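Local coordinates for nine-heme cytochrome C (Desulfovibrio desulfuricans, PDB 1OFW), which carries nine covalently bound hemes in the periplasm and may form part of a transmembrane redox complex that passes electrons to the cytoplasm for sulfate reduction, at residues A[269-273]-A[274-278]; A[160-163]-A[164-168]; A[135-139]-A[140-144]; A[148-152]-A[153-157]. All blocks are in the same frame, centred on the assembly; numbering follows the deposited sequence.

Contact 1 of 4, residues A[269-273]-A[274-278]; sequences GCHKG and MDVAR. With HEC (heme c), chain J.
Met274 N donates to Cys270 O (3.0 Å) as the final helical bond of helix 259-273, and two more backbone bonds fold segment 274-278 back over that turn: Val276 N reaches His271 O almost straight (2.9 Å, 176°), and Asp275 N meets Lys272 O from above its carbonyl plane. Asp275, with positive phi, is the C-prime residue of this Schellman motif, and one water donates to both its OD2 and Gly273 O.

Metal and covalent bonds tie the same turn to heme c. His271 NE2 binds the iron at 2.0 Å, with His200 as the other axial ligand, while Cys270 SG closes a thioether to CAC.

Apolar contacts fill the angle between helix end and porphyrin. Val276 lays CG1 over one face of the His271 ring, offset toward the rim, and CG2 lies 3.5 Å from heme C2D. Met274 CG sits between the backbone N and the carbonyl carbon (chi1 62°), and the chain beyond, bent at chi3, places Met274 SD 3.7 Å from Cys270 SG and its CE 3.6 Å from heme CMD. This is the cysteine-histidine end of a c-type heme attachment site, here serving heme 8 of a class III cytochrome c domain.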
loop_
_atom_site.group_PDB
_atom_site.type_symbol
_atom_site.label_atom_id
_atom_site.label_comp_id
_atom_site.label_asym_id
_atom_site.label_seq_id
_atom_site.Cartn_x
_atom_site.Cartn_y
_atom_site.Cartn_z
ATOM N N GLY A 269 7.613 -15.774 9.332
ATOM C CA GLY A 269 6.788 -14.583 9.531
ATOM C C GLY A 269 5.619 -14.528 8.594
ATOM O O GLY A 269 4.491 -14.221 8.952
ATOM N N CYS A 270 5.915 -14.847 7.334
ATOM C CA CYS A 270 4.829 -14.890 6.355
ATOM C C CYS A 270 3.895 -16.043 6.630
ATOM O O CYS A 270 2.662 -15.902 6.628
ATOM C CB CYS A 270 5.359 -15.004 4.918
ATOM S SG CYS A 270 3.959 -15.245 3.769
ATOM N N HIS A 271 4.466 -17.238 6.902
ATOM C CA HIS A 271 3.634 -18.385 7.229
ATOM C C HIS A 271 2.643 -18.086 8.362
ATOM O O HIS A 271 1.460 -18.451 8.270
ATOM C CB HIS A 271 4.507 -19.611 7.582
ATOM C CG HIS A 271 5.219 -20.176 6.391
ATOM N ND1 HIS A 271 6.171 -21.161 6.547
ATOM C CD2 HIS A 271 5.174 -19.925 5.067
ATOM C CE1 HIS A 271 6.657 -21.497 5.354
ATOM N NE2 HIS A 271 6.072 -20.754 4.428
ATOM N N LYS A 272 3.123 -17.426 9.396
ATOM C CA LYS A 272 2.217 -17.074 10.483
ATOM C C LYS A 272 1.224 -16.020 10.014
ATOM O O LYS A 272 0.027 -16.136 10.293
ATOM C CB LYS A 272 3.020 -16.618 11.683
ATOM C CG LYS A 272 2.176 -16.275 12.913
ATOM C CD LYS A 272 2.929 -15.349 13.864
ATOM C CE LYS A 272 1.928 -14.453 14.611
ATOM N NZ LYS A 272 1.533 -15.013 15.931
ATOM N N GLY A 273 1.654 -14.990 9.296
ATOM C CA GLY A 273 0.721 -13.961 8.867
ATOM C C GLY A 273 -0.411 -14.447 8.000
ATOM O O GLY A 273 -1.503 -13.868 8.055
ATOM N N MET A 274 -0.210 -15.499 7.213
ATOM C CA MET A 274 -1.346 -15.924 6.374
ATOM C C MET A 274 -1.811 -17.307 6.779
ATOM O O MET A 274 -2.479 -17.996 6.016
ATOM C CB MET A 274 -1.003 -15.673 4.902
ATOM C CG MET A 274 0.167 -16.408 4.303
ATOM S SD MET A 274 0.508 -15.901 2.610
ATOM C CE MET A 274 -0.948 -16.405 1.689
ATOM N N ASP A 275 -1.523 -17.734 8.007
ATOM C CA ASP A 275 -2.042 -18.912 8.633
ATOM C C ASP A 275 -1.773 -20.187 7.838
ATOM O O ASP A 275 -2.683 -21.002 7.628
ATOM C CB ASP A 275 -3.579 -18.774 8.747
ATOM C CG ASP A 275 -3.995 -17.392 9.248
ATOM O OD1 ASP A 275 -3.689 -17.136 10.439
ATOM O OD2 ASP A 275 -4.597 -16.599 8.473
ATOM N N VAL A 276 -0.513 -20.347 7.448
ATOM C CA VAL A 276 -0.097 -21.519 6.662
ATOM C C VAL A 276 -0.084 -22.727 7.573
ATOM O O VAL A 276 0.453 -22.764 8.674
ATOM C CB VAL A 276 1.268 -21.283 6.028
ATOM C CG1 VAL A 276 1.858 -22.583 5.439
ATOM C CG2 VAL A 276 1.205 -20.235 4.941
ATOM N N ALA A 277 -0.750 -23.778 7.119
ATOM C CA ALA A 277 -0.935 -24.931 7.969
ATOM C C ALA A 277 0.277 -25.837 8.070
ATOM O O ALA A 277 0.504 -26.442 9.107
ATOM C CB ALA A 277 -2.074 -25.789 7.423
ATOM N N ARG A 278 1.046 -25.910 6.993
ATOM C CA ARG A 278 2.263 -26.726 7.034
ATOM C C ARG A 278 3.291 -26.006 6.196
ATOM O O ARG A 278 2.963 -25.639 5.057
ATOM C CB ARG A 278 1.994 -28.109 6.463
ATOM C CG ARG A 278 3.240 -28.957 6.259
ATOM C CD ARG A 278 2.892 -30.203 5.453
ATOM N NE ARG A 278 4.126 -30.975 5.220
ATOM C CZ ARG A 278 4.905 -30.883 4.154
ATOM N NH1 ARG A 278 4.652 -30.052 3.146
ATOM N NH2 ARG A 278 5.971 -31.672 4.150
HETATM FE FE HEC J . 6.507 -20.829 2.468
HETATM C CHA HEC J . 4.171 -23.254 2.070
HETATM C CHB HEC J . 8.922 -23.210 2.953
HETATM C CHC HEC J . 8.846 -18.395 2.850
HETATM C CHD HEC J . 4.095 -18.422 1.971
HETATM N NA HEC J . 6.552 -22.827 2.512
HETATM C C1A HEC J . 5.464 -23.676 2.312
HETATM C C2A HEC J . 5.904 -25.049 2.393
HETATM C C3A HEC J . 7.217 -25.035 2.661
HETATM C C4A HEC J . 7.634 -23.653 2.716
HETATM C CMA HEC J . 8.211 -26.182 2.900
HETATM C CAA HEC J . 4.971 -26.246 2.175
HETATM C CBA HEC J . 4.992 -26.714 0.712
HETATM C CGA HEC J . 5.554 -25.845 -0.381
HETATM O O1A HEC J . 4.693 -25.160 -0.996
HETATM O O2A HEC J . 6.781 -25.816 -0.697
HETATM N NB HEC J . 8.448 -20.810 2.886
HETATM C C1B HEC J . 9.316 -21.898 3.009
HETATM C C2B HEC J . 10.669 -21.428 3.224
HETATM C C3B HEC J . 10.654 -20.078 3.195
HETATM C C4B HEC J . 9.271 -19.699 2.974
HETATM C CMB HEC J . 11.847 -22.376 3.443
HETATM C CAB HEC J . 11.790 -19.081 3.364
HETATM C CBB HEC J . 13.048 -19.404 2.526
HETATM N NC HEC J . 6.441 -18.830 2.466
HETATM C C1C HEC J . 7.536 -18.011 2.639
HETATM C C2C HEC J . 7.138 -16.602 2.621
HETATM C C3C HEC J . 5.830 -16.613 2.326
HETATM C C4C HEC J . 5.384 -17.981 2.237
HETATM C CMC HEC J . 8.118 -15.460 2.938
HETATM C CAC HEC J . 4.806 -15.463 2.177
HETATM C CBC HEC J . 5.381 -14.143 1.668
HETATM N ND HEC J . 4.545 -20.843 2.077
HETATM C C1D HEC J . 3.717 -19.744 1.897
HETATM C C2D HEC J . 2.362 -20.194 1.640
HETATM C C3D HEC J . 2.373 -21.539 1.689
HETATM C C4D HEC J . 3.729 -21.958 1.937
HETATM C CMD HEC J . 1.161 -19.260 1.398
HETATM C CAD HEC J . 1.128 -22.439 1.535
HETATM C CBD HEC J . 1.126 -23.019 0.109
HETATM C CGD HEC J . 0.444 -22.067 -0.854
HETATM O O1D HEC J . 1.161 -21.463 -1.684
HETATM O O2D HEC J . -0.793 -21.937 -0.732
HETATM O O HOH W 1 -4.457 -13.920 7.868
#

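Contact 2 of 4, residues A[160-163]-A[164-168]; sequences AETV and LAQKT
Successive backbone hydrogen bonds carry the chain through the last turn of helix 152-164: Leu164 N donates to Ala160 O at 2.9 Å and Ala165 N to Glu161 O at 3.2 Å, the latter with a second, weak bond to Thr162 O. Gln166 N then turns to Val163 O (3.2 Å), a fairly straight bond at the hydrogen (162°) although the donor stands above the carbonyl plane. The step from i-to-i-4 bonds to an i-to-i-3 bond gives the helix a tightened, 3-10-like C-terminal end, and from Gln166 onward the chain is extended. This end of the helix lies against strand 33-36, where Thr162 and Val163 both rest on Val34.

Leu164 folds back along the helix, its CG beside the backbone N and anti to the carbonyl carbon (chi1 -68°), which sets CG 3.1 Å from Ala160 O and CD1 beside the same oxygen. Gln166 also leans back: its CG lies 3.3 Å from Thr162 O, and the extended chain beyond it takes the amide alongside Val163 CA, with NE2 4.0 Å from Thr162 CG2. That methyl points anti to the backbone N, while OG1 on the other branch is hydrogen-bonded to Thr134 N and Leu158 O. Gln166 touches Asn132, with a heme c close by, and Glu161 extends toward Ser136.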
loop_
_atom_site.group_PDB
_atom_site.type_symbol
_atom_site.label_atom_id
_atom_site.label_comp_id
_atom_site.label_asym_id
_atom_site.label_seq_id
_atom_site.Cartn_x
_atom_site.Cartn_y
_atom_site.Cartn_z
ATOM N N ALA A 160 -12.202 12.594 -14.743
ATOM C CA ALA A 160 -12.403 11.549 -15.747
ATOM C C ALA A 160 -11.207 11.370 -16.640
ATOM O O ALA A 160 -10.831 10.260 -17.022
ATOM C CB ALA A 160 -13.629 11.902 -16.581
ATOM N N GLU A 161 -10.565 12.454 -17.027
ATOM C CA GLU A 161 -9.369 12.380 -17.853
ATOM C C GLU A 161 -8.289 11.600 -17.125
ATOM O O GLU A 161 -7.600 10.735 -17.649
ATOM C CB GLU A 161 -8.901 13.787 -18.231
ATOM C CG GLU A 161 -7.582 13.773 -18.965
ATOM C CD GLU A 161 -7.187 15.166 -19.437
ATOM O OE1 GLU A 161 -7.861 16.152 -19.093
ATOM O OE2 GLU A 161 -6.179 15.250 -20.168
ATOM N N THR A 162 -8.160 11.896 -15.838
ATOM C CA THR A 162 -7.166 11.179 -15.034
ATOM C C THR A 162 -7.474 9.709 -14.954
ATOM O O THR A 162 -6.623 8.840 -15.222
ATOM C CB THR A 162 -7.120 11.793 -13.619
ATOM O OG1 THR A 162 -6.770 13.161 -13.703
ATOM C CG2 THR A 162 -6.031 11.130 -12.766
ATOM N N VAL A 163 -8.704 9.352 -14.568
ATOM C CA VAL A 163 -9.097 7.957 -14.418
ATOM C C VAL A 163 -8.916 7.196 -15.730
ATOM O O VAL A 163 -8.434 6.050 -15.752
ATOM C CB VAL A 163 -10.530 7.787 -13.897
ATOM C CG1 VAL A 163 -11.015 6.365 -14.030
ATOM C CG2 VAL A 163 -10.570 8.224 -12.432
ATOM N N LEU A 164 -9.292 7.846 -16.839
ATOM C CA LEU A 164 -9.269 7.082 -18.088
ATOM C C LEU A 164 -7.865 6.839 -18.584
ATOM O O LEU A 164 -7.656 5.883 -19.355
ATOM C CB LEU A 164 -10.148 7.830 -19.097
ATOM C CG LEU A 164 -11.646 7.810 -18.733
ATOM C CD1 LEU A 164 -12.404 8.725 -19.679
ATOM C CD2 LEU A 164 -12.229 6.398 -18.769
ATOM N N ALA A 165 -6.886 7.626 -18.173
ATOM C CA ALA A 165 -5.514 7.399 -18.599
ATOM C C ALA A 165 -4.726 6.530 -17.603
ATOM O O ALA A 165 -3.528 6.326 -17.841
ATOM C CB ALA A 165 -4.748 8.683 -18.762
ATOM N N GLN A 166 -5.367 6.076 -16.530
ATOM C CA GLN A 166 -4.609 5.316 -15.531
ATOM C C GLN A 166 -4.286 3.942 -16.099
ATOM O O GLN A 166 -5.090 3.318 -16.787
ATOM C CB GLN A 166 -5.378 5.169 -14.234
ATOM C CG GLN A 166 -5.307 6.424 -13.365
ATOM C CD GLN A 166 -6.308 6.335 -12.230
ATOM O OE1 GLN A 166 -7.091 5.383 -12.165
ATOM N NE2 GLN A 166 -6.289 7.369 -11.416
ATOM N N LYS A 167 -3.080 3.508 -15.769
ATOM C CA LYS A 167 -2.607 2.209 -16.215
ATOM C C LYS A 167 -1.984 1.495 -15.007
ATOM O O LYS A 167 -1.340 2.145 -14.202
ATOM C CB LYS A 167 -1.600 2.366 -17.358
ATOM C CG LYS A 167 -2.256 2.682 -18.688
ATOM C CD LYS A 167 -1.310 2.672 -19.870
ATOM C CE LYS A 167 0.073 2.112 -19.565
ATOM N NZ LYS A 167 0.124 0.612 -19.657
ATOM N N THR A 168 -2.261 0.212 -14.903
ATOM C CA THR A 168 -1.718 -0.625 -13.855
ATOM C C THR A 168 -0.412 -1.258 -14.343
ATOM O O THR A 168 -0.358 -1.648 -15.505
ATOM C CB THR A 168 -2.715 -1.739 -13.510
ATOM O OG1 THR A 168 -3.946 -1.059 -13.267
ATOM C CG2 THR A 168 -2.290 -2.494 -12.270
#

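Contact 3 of 4, residues A[135-139]-A[140-144]; sequences PSMTP and EQMQK
Segment 135-139 runs up to helix 139-147 as a loop and enters its first turn at Thr138, where Met142 N donates to Thr138 O (3.0 Å) and Gln143 N to Pro139 O (3.1 Å).

The side chains reciprocate across this start. Thr138 turns OG1 between its backbone N and carbonyl carbon (chi1 62°), facing the helix, and the oxygen accepts from Gln141 N at 3.0 Å. Gln141 answers with its extended side chain, which passes Met137, whose CG lies 3.9 Å from Gln141 CB, and brings OE1 to Thr138 N at 2.9 Å, the donor tilted 16° from the amide carbonyl plane. Together the two bonds form a capping box: each residue's side chain takes up the other's backbone N-H, and Thr138 is the N-cap.

Glu140 bends at chi2 (90°) to bring its carboxylate back over the cap, OE1 near Thr138 CB and OE2 3.2 Å from Pro139 CD. A water joins Thr138 OG1 to Glu140 OE1. A second water donates to Pro139 O and accepts from Gln143 NE2, which is also hydrogen-bonded to Asn24 O. On the apolar side Met137 CE approaches Met142 SD at 3.8 Å. Both methionines touch Pro32, while Met137 and Gln141 lie against Leu158 of helix 152-164.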
loop_
_atom_site.group_PDB
_atom_site.type_symbol
_atom_site.label_atom_id
_atom_site.label_comp_id
_atom_site.label_asym_id
_atom_site.label_seq_id
_atom_site.Cartn_x
_atom_site.Cartn_y
_atom_site.Cartn_z
ATOM N N PRO A 135 -1.813 15.573 -16.170
ATOM C CA PRO A 135 -0.986 16.720 -16.558
ATOM C C PRO A 135 -1.761 17.826 -17.219
ATOM O O PRO A 135 -1.284 18.951 -17.309
ATOM C CB PRO A 135 -0.034 16.130 -17.608
ATOM C CG PRO A 135 0.068 14.691 -17.215
ATOM C CD PRO A 135 -1.333 14.318 -16.795
ATOM N N SER A 136 -2.973 17.579 -17.674
ATOM C CA SER A 136 -3.764 18.617 -18.320
ATOM C C SER A 136 -4.279 19.708 -17.399
ATOM O O SER A 136 -4.624 20.820 -17.826
ATOM C CB SER A 136 -4.962 17.933 -19.002
ATOM O OG SER A 136 -4.474 16.980 -19.934
ATOM N N MET A 137 -4.386 19.444 -16.091
ATOM C CA MET A 137 -4.842 20.508 -15.190
ATOM C C MET A 137 -3.947 21.727 -15.273
ATOM O O MET A 137 -2.730 21.571 -15.230
ATOM C CB MET A 137 -4.842 19.974 -13.746
ATOM C CG MET A 137 -5.276 21.043 -12.754
ATOM S SD MET A 137 -5.046 20.582 -11.041
ATOM C CE MET A 137 -3.290 20.566 -10.860
ATOM N N THR A 138 -4.474 22.935 -15.380
ATOM C CA THR A 138 -3.608 24.107 -15.456
ATOM C C THR A 138 -3.356 24.701 -14.085
ATOM O O THR A 138 -4.076 24.442 -13.121
ATOM C CB THR A 138 -4.285 25.234 -16.283
ATOM O OG1 THR A 138 -5.491 25.619 -15.594
ATOM C CG2 THR A 138 -4.706 24.784 -17.667
ATOM N N PRO A 139 -2.368 25.577 -13.921
ATOM C CA PRO A 139 -2.221 26.293 -12.652
ATOM C C PRO A 139 -3.419 27.140 -12.271
ATOM O O PRO A 139 -3.737 27.289 -11.090
ATOM C CB PRO A 139 -1.018 27.203 -12.909
ATOM C CG PRO A 139 -0.266 26.520 -14.002
ATOM C CD PRO A 139 -1.320 25.901 -14.897
ATOM N N GLU A 140 -4.143 27.709 -13.238
ATOM C CA GLU A 140 -5.387 28.407 -12.913
ATOM C C GLU A 140 -6.462 27.483 -12.334
ATOM O O GLU A 140 -7.163 27.846 -11.370
ATOM C CB GLU A 140 -5.869 29.110 -14.200
ATOM C CG GLU A 140 -4.691 29.746 -14.952
ATOM C CD GLU A 140 -3.995 28.892 -15.986
ATOM O OE1 GLU A 140 -4.565 28.505 -17.038
ATOM O OE2 GLU A 140 -2.811 28.564 -15.811
ATOM N N GLN A 141 -6.604 26.287 -12.909
ATOM C CA GLN A 141 -7.531 25.293 -12.359
ATOM C C GLN A 141 -7.132 24.886 -10.943
ATOM O O GLN A 141 -7.943 24.745 -10.041
ATOM C CB GLN A 141 -7.572 24.087 -13.294
ATOM C CG GLN A 141 -8.523 24.259 -14.473
ATOM C CD GLN A 141 -8.340 23.164 -15.510
ATOM O OE1 GLN A 141 -7.294 22.570 -15.707
ATOM N NE2 GLN A 141 -9.446 22.911 -16.193
ATOM N N MET A 142 -5.833 24.711 -10.714
ATOM C CA MET A 142 -5.364 24.417 -9.330
ATOM C C MET A 142 -5.781 25.469 -8.353
ATOM O O MET A 142 -6.233 25.184 -7.249
ATOM C CB MET A 142 -3.836 24.236 -9.406
ATOM C CG MET A 142 -3.211 23.947 -8.038
ATOM S SD MET A 142 -3.639 22.283 -7.461
ATOM C CE MET A 142 -2.507 22.101 -6.097
ATOM N N GLN A 143 -5.640 26.771 -8.759
ATOM C CA GLN A 143 -6.033 27.845 -7.871
ATOM C C GLN A 143 -7.515 27.812 -7.548
ATOM O O GLN A 143 -7.971 27.968 -6.424
ATOM C CB GLN A 143 -5.726 29.239 -8.473
ATOM C CG GLN A 143 -4.223 29.530 -8.526
ATOM C CD GLN A 143 -3.632 29.561 -7.124
ATOM O OE1 GLN A 143 -4.107 30.320 -6.268
ATOM N NE2 GLN A 143 -2.665 28.683 -6.893
ATOM N N LYS A 144 -8.312 27.570 -8.597
ATOM C CA LYS A 144 -9.752 27.496 -8.350
ATOM C C LYS A 144 -10.122 26.333 -7.454
ATOM O O LYS A 144 -11.028 26.405 -6.636
ATOM C CB LYS A 144 -10.517 27.421 -9.674
ATOM C CG LYS A 144 -10.236 28.598 -10.612
ATOM C CD LYS A 144 -11.029 28.498 -11.915
ATOM C CE LYS A 144 -11.354 29.904 -12.428
ATOM N NZ LYS A 144 -11.365 29.975 -13.922
HETATM O O HOH W 2 -7.242 26.790 -17.090
HETATM O O HOH W 3 -1.504 27.126 -9.234
#

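Contact 4 of 4, residues A[148-152]-A[153-157]; sequences GTLLP and GDNEA
The carboxylate of Asp154 has Leu150 CD1 4.0 Å from its OD1, and the same oxygen takes a water. The amide of Asn155 is turned to partners beyond the two segments, and it is the aliphatic base of that residue that Leu150 meets. Leu150 CD1 also lies 3.7 Å from Asp154 CB, while CD2 packs beside Asn155 CA and CB. With CG anti to the backbone N (chi1 -174°), the two methyls of Leu150 are divided between Asp154 and Asn155.

Leu151 is the N-cap residue, and Pro152 is the first residue of the helix. The carbonyl of Leu151 accepts from Asn155 N at 3.0 Å, nearly in line with the C=O bond, and weakly from Asp154 N. Pro152 O takes Glu156 N at 3.0 Å (165°), and Glu156 CG lies 3.3 Å from Pro152 O. Asp154 reaches the chain before the helix through its water, which donates to OD1 at 2.6 Å and accepts from Leu151 N, so the carboxylate is linked to the N-cap amide without a direct bond.

Loop 148-151 follows the Schellman end of helix 139-147, with Gly148 as its C-prime residue, and leads into helix 152-164. Leu150 packs on Gln141 and Lys144 of the earlier helix and touches Phe17, while Asn155 OD1 is hydrogen-bonded to Val15 N of strand 13-16.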
loop_
_atom_site.group_PDB
_atom_site.type_symbol
_atom_site.label_atom_id
_atom_site.label_comp_id
_atom_site.label_asym_id
_atom_site.label_seq_id
_atom_site.Cartn_x
_atom_site.Cartn_y
_atom_site.Cartn_z
ATOM N N GLY A 148 -11.988 26.753 -4.121
ATOM C CA GLY A 148 -13.325 26.211 -4.001
ATOM C C GLY A 148 -14.259 26.781 -5.055
ATOM O O GLY A 148 -15.487 26.614 -4.957
ATOM N N THR A 149 -13.710 27.422 -6.061
ATOM C CA THR A 149 -14.503 28.075 -7.097
ATOM C C THR A 149 -14.394 27.321 -8.400
ATOM O O THR A 149 -14.884 27.687 -9.453
ATOM C CB THR A 149 -14.095 29.547 -7.270
ATOM O OG1 THR A 149 -12.767 29.651 -7.815
ATOM C CG2 THR A 149 -14.028 30.285 -5.933
ATOM N N LEU A 150 -13.734 26.161 -8.401
ATOM C CA LEU A 150 -13.664 25.381 -9.617
ATOM C C LEU A 150 -15.081 24.876 -9.968
ATOM O O LEU A 150 -15.752 24.382 -9.077
ATOM C CB LEU A 150 -12.697 24.189 -9.482
ATOM C CG LEU A 150 -12.421 23.362 -10.740
ATOM C CD1 LEU A 150 -11.639 24.125 -11.789
ATOM C CD2 LEU A 150 -11.681 22.057 -10.413
ATOM N N LEU A 151 -15.466 24.998 -11.226
ATOM C CA LEU A 151 -16.805 24.532 -11.608
ATOM C C LEU A 151 -16.907 23.021 -11.505
ATOM O O LEU A 151 -15.960 22.356 -11.928
ATOM C CB LEU A 151 -17.160 24.979 -13.027
ATOM C CG LEU A 151 -17.425 26.490 -13.166
ATOM C CD1 LEU A 151 -17.440 26.889 -14.624
ATOM C CD2 LEU A 151 -18.718 26.838 -12.444
ATOM N N PRO A 152 -18.004 22.487 -11.005
ATOM C CA PRO A 152 -18.090 21.039 -10.809
ATOM C C PRO A 152 -17.874 20.266 -12.118
ATOM O O PRO A 152 -17.355 19.141 -12.043
ATOM C CB PRO A 152 -19.508 20.805 -10.277
ATOM C CG PRO A 152 -19.924 22.134 -9.722
ATOM C CD PRO A 152 -19.278 23.150 -10.627
ATOM N N GLY A 153 -18.256 20.834 -13.246
ATOM C CA GLY A 153 -18.035 20.208 -14.539
ATOM C C GLY A 153 -16.557 20.150 -14.875
ATOM O O GLY A 153 -16.082 19.240 -15.554
ATOM N N ASP A 154 -15.788 21.127 -14.398
ATOM C CA ASP A 154 -14.353 21.143 -14.601
ATOM C C ASP A 154 -13.696 20.103 -13.687
ATOM O O ASP A 154 -12.776 19.410 -14.151
ATOM C CB ASP A 154 -13.838 22.542 -14.321
ATOM C CG ASP A 154 -14.019 23.525 -15.469
ATOM O OD1 ASP A 154 -13.410 24.613 -15.362
ATOM O OD2 ASP A 154 -14.733 23.246 -16.451
ATOM N N ASN A 155 -14.164 20.000 -12.457
ATOM C CA ASN A 155 -13.593 18.977 -11.561
ATOM C C ASN A 155 -13.840 17.603 -12.191
ATOM O O ASN A 155 -12.952 16.763 -12.395
ATOM C CB ASN A 155 -14.167 19.089 -10.177
ATOM C CG ASN A 155 -13.544 18.203 -9.130
ATOM O OD1 ASN A 155 -13.510 16.970 -9.249
ATOM N ND2 ASN A 155 -13.060 18.831 -8.074
ATOM N N GLU A 156 -15.079 17.339 -12.605
ATOM C CA GLU A 156 -15.352 15.987 -13.129
ATOM C C GLU A 156 -14.599 15.693 -14.414
ATOM O O GLU A 156 -14.196 14.539 -14.666
ATOM C CB GLU A 156 -16.873 15.834 -13.323
ATOM C CG GLU A 156 -17.584 15.876 -11.979
ATOM C CD GLU A 156 -19.093 15.806 -12.062
ATOM O OE1 GLU A 156 -19.677 16.580 -12.853
ATOM O OE2 GLU A 156 -19.664 14.978 -11.313
ATOM N N ALA A 157 -14.384 16.701 -15.253
ATOM C CA ALA A 157 -13.668 16.463 -16.490
ATOM C C ALA A 157 -12.203 16.099 -16.182
ATOM O O ALA A 157 -11.706 15.171 -16.805
ATOM C CB ALA A 157 -13.705 17.637 -17.459
HETATM O O HOH W 4 -13.660 26.181 -13.342
#

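Contacts 3, 4 and 2 follow one another along the chain as the start of helix 139-147, the start of helix 152-164 and the end of that second helix. Contacts 3 and 4 have centres about 11 Å apart and are joined by a probable hydrogen bond between Lys144 O and Thr149 N (2.9 Å). Contact 2 lies about 17 Å from each by centres; a probable, very short hydrogen bond between Glu161 OE2 and Ser136 OG (2.4 Å) links it to contact 3. Contact 1 stands on the opposite side of the chain's centre, its own centre about 36 Å from contact 2 and 48 Å from the others. It ligates a heme directly, whereas Gln166 of contact 2 comes within about 4 Å of one.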